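Local atomic coordinates of tRNA (adenine(58)-N(1))-methyltransferase catalytic subunit TRM61 C-terminal domain-containing protein (PDB entry 1YB2), a protein that probably transfers methyl groups from S-adenosyl-L-methionine to adenine bases of RNA, as in the tRNA (adenine(58)-N(1))-methyltransferase family. Residues 198-203 with 265-269. Sequence-based numbering, arbitrary orientation.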
loop_
_atom_site.group_PDB
_atom_site.type_symbol
_atom_site.label_atom_id
_atom_site.label_comp_id
_atom_site.label_asym_id
_atom_site.label_seq_id
_atom_site.Cartn_x
_atom_site.Cartn_y
_atom_site.Cartn_z
ATOM N N ALA A 198 17.306 11.681 10.200
ATOM C CA ALA A 198 17.443 10.796 11.363
ATOM C C ALA A 198 17.116 11.499 12.672
ATOM O O ALA A 198 16.441 10.926 13.517
ATOM C CB ALA A 198 18.843 10.186 11.429
ATOM N N SER A 199 17.594 12.736 12.843
ATOM C CA SER A 199 17.375 13.489 14.082
ATOM C C SER A 199 15.899 13.753 14.404
ATOM O O SER A 199 15.551 14.077 15.550
ATOM C CB SER A 199 18.152 14.815 14.045
ATOM O OG SER A 199 17.498 15.758 13.214
HETATM N N MSE A 200 15.018 13.627 13.418
HETATM C CA MSE A 200 13.609 13.813 13.740
HETATM C C MSE A 200 12.736 12.557 13.663
HETATM O O MSE A 200 11.515 12.644 13.627
HETATM C CB MSE A 200 12.996 15.007 13.002
HETATM C CG MSE A 200 13.307 15.123 11.543
HETATM SE SE MSE A 200 13.094 17.023 10.975
HETATM C CE MSE A 200 13.636 16.702 9.175
HETATM N N MSE A 201 13.382 11.395 13.664
HETATM C CA MSE A 201 12.695 10.112 13.669
HETATM C C MSE A 201 12.650 9.527 15.073
HETATM O O MSE A 201 13.674 9.490 15.758
HETATM C CB MSE A 201 13.447 9.142 12.759
HETATM C CG MSE A 201 13.396 9.521 11.299
HETATM SE SE MSE A 201 14.443 8.309 10.209
HETATM C CE MSE A 201 13.355 6.645 10.348
ATOM N N LYS A 202 11.485 9.049 15.498
ATOM C CA LYS A 202 11.417 8.240 16.727
ATOM C C LYS A 202 12.283 6.983 16.567
ATOM O O LYS A 202 12.305 6.384 15.491
ATOM C CB LYS A 202 9.988 7.811 17.001
ATOM C CG LYS A 202 9.106 8.952 17.418
ATOM C CD LYS A 202 7.693 8.484 17.583
ATOM C CE LYS A 202 6.829 9.622 18.085
ATOM N NZ LYS A 202 5.399 9.228 17.999
ATOM N N PRO A 203 12.989 6.570 17.639
ATOM C CA PRO A 203 13.763 5.319 17.531
ATOM C C PRO A 203 12.856 4.148 17.123
ATOM O O PRO A 203 11.748 4.020 17.653
ATOM C CB PRO A 203 14.262 5.085 18.960
ATOM C CG PRO A 203 14.233 6.447 19.611
ATOM C CD PRO A 203 13.097 7.199 18.975
ATOM N N ALA A 265 14.796 2.043 5.751
ATOM C CA ALA A 265 15.793 2.092 6.821
ATOM C C ALA A 265 15.087 2.302 8.160
ATOM O O ALA A 265 14.037 2.968 8.226
ATOM C CB ALA A 265 16.800 3.220 6.551
ATOM N N ILE A 266 15.642 1.720 9.217
ATOM C CA ILE A 266 15.120 1.926 10.582
ATOM C C ILE A 266 16.039 2.825 11.424
ATOM O O ILE A 266 17.251 2.642 11.427
ATOM C CB ILE A 266 14.833 0.549 11.289
ATOM C CG1 ILE A 266 14.156 0.718 12.656
ATOM C CG2 ILE A 266 16.110 -0.355 11.346
ATOM C CD1 ILE A 266 13.555 -0.592 13.186
ATOM N N LYS A 267 15.452 3.808 12.123
ATOM C CA LYS A 267 16.185 4.661 13.071
ATOM C C LYS A 267 16.632 3.881 14.315
ATOM O O LYS A 267 15.812 3.267 15.021
ATOM C CB LYS A 267 15.310 5.860 13.502
ATOM C CG LYS A 267 15.939 6.776 14.584
ATOM C CD LYS A 267 17.076 7.627 14.015
ATOM C CE LYS A 267 17.845 8.365 15.138
ATOM N NZ LYS A 267 16.956 9.359 15.842
ATOM N N LYS A 268 17.930 3.941 14.609
ATOM C CA LYS A 268 18.461 3.326 15.826
ATOM C C LYS A 268 18.333 4.272 17.002
ATOM O O LYS A 268 18.429 5.482 16.824
ATOM C CB LYS A 268 19.911 2.911 15.613
ATOM C CG LYS A 268 20.047 1.880 14.500
ATOM C CD LYS A 268 21.503 1.433 14.280
ATOM C CE LYS A 268 22.354 2.582 13.804
ATOM N NZ LYS A 268 23.726 2.115 13.478
ATOM N N SER A 269 18.125 3.731 18.205
ATOM C CA SER A 269 18.105 4.557 19.406
ATOM C C SER A 269 19.496 5.068 19.798
ATOM O O SER A 269 19.615 6.050 20.532
ATOM C CB SER A 269 17.502 3.772 20.588
ATOM O OG SER A 269 18.345 2.680 20.940
#
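Lys267 lays its aliphatic chain against segment 198-203 and ends with its ammonium group on two main-chain carbonyls. Lys267 NZ donates a hydrogen bond to Ala198 O (2.9 Å) and a weak one to Met201 O (3.3 Å). Lys267 NZ lies above the carbonyl plane of Ala198, 44° out of it, while Met201 N donates to Ala198 O from the opposite face at 3.1 Å, so that two donors grip the oxygen. Nearer the backbone, Lys267 CB packs on Met201 CB and, at 3.8 Å, on the terminal CE of this selenomethionine, whose bend at chi3 (69°) brings the methyl against Lys267 CB. Ala198 CB sits 4.0 Å from Lys267 CD.

This C-terminal end of helix 194-199 leads into strand 205-211 of the Rossmann-like methyltransferase sheet, where 258-267 is the antiparallel neighbour of 205-211; the lysine thus ties the helix-to-strand connection to the adjoining strand. At the outer edge Pro203 CB meets Ser269 CB at 3.9 Å. Farther out, backbone hydrogen bonding joins Lys267 to Gly204, Met229 backs both Ala198 and Met201, and Val183 also touches Met201. Ser269 OG is hydrogen-bonded to Asp64 and to Met271 N.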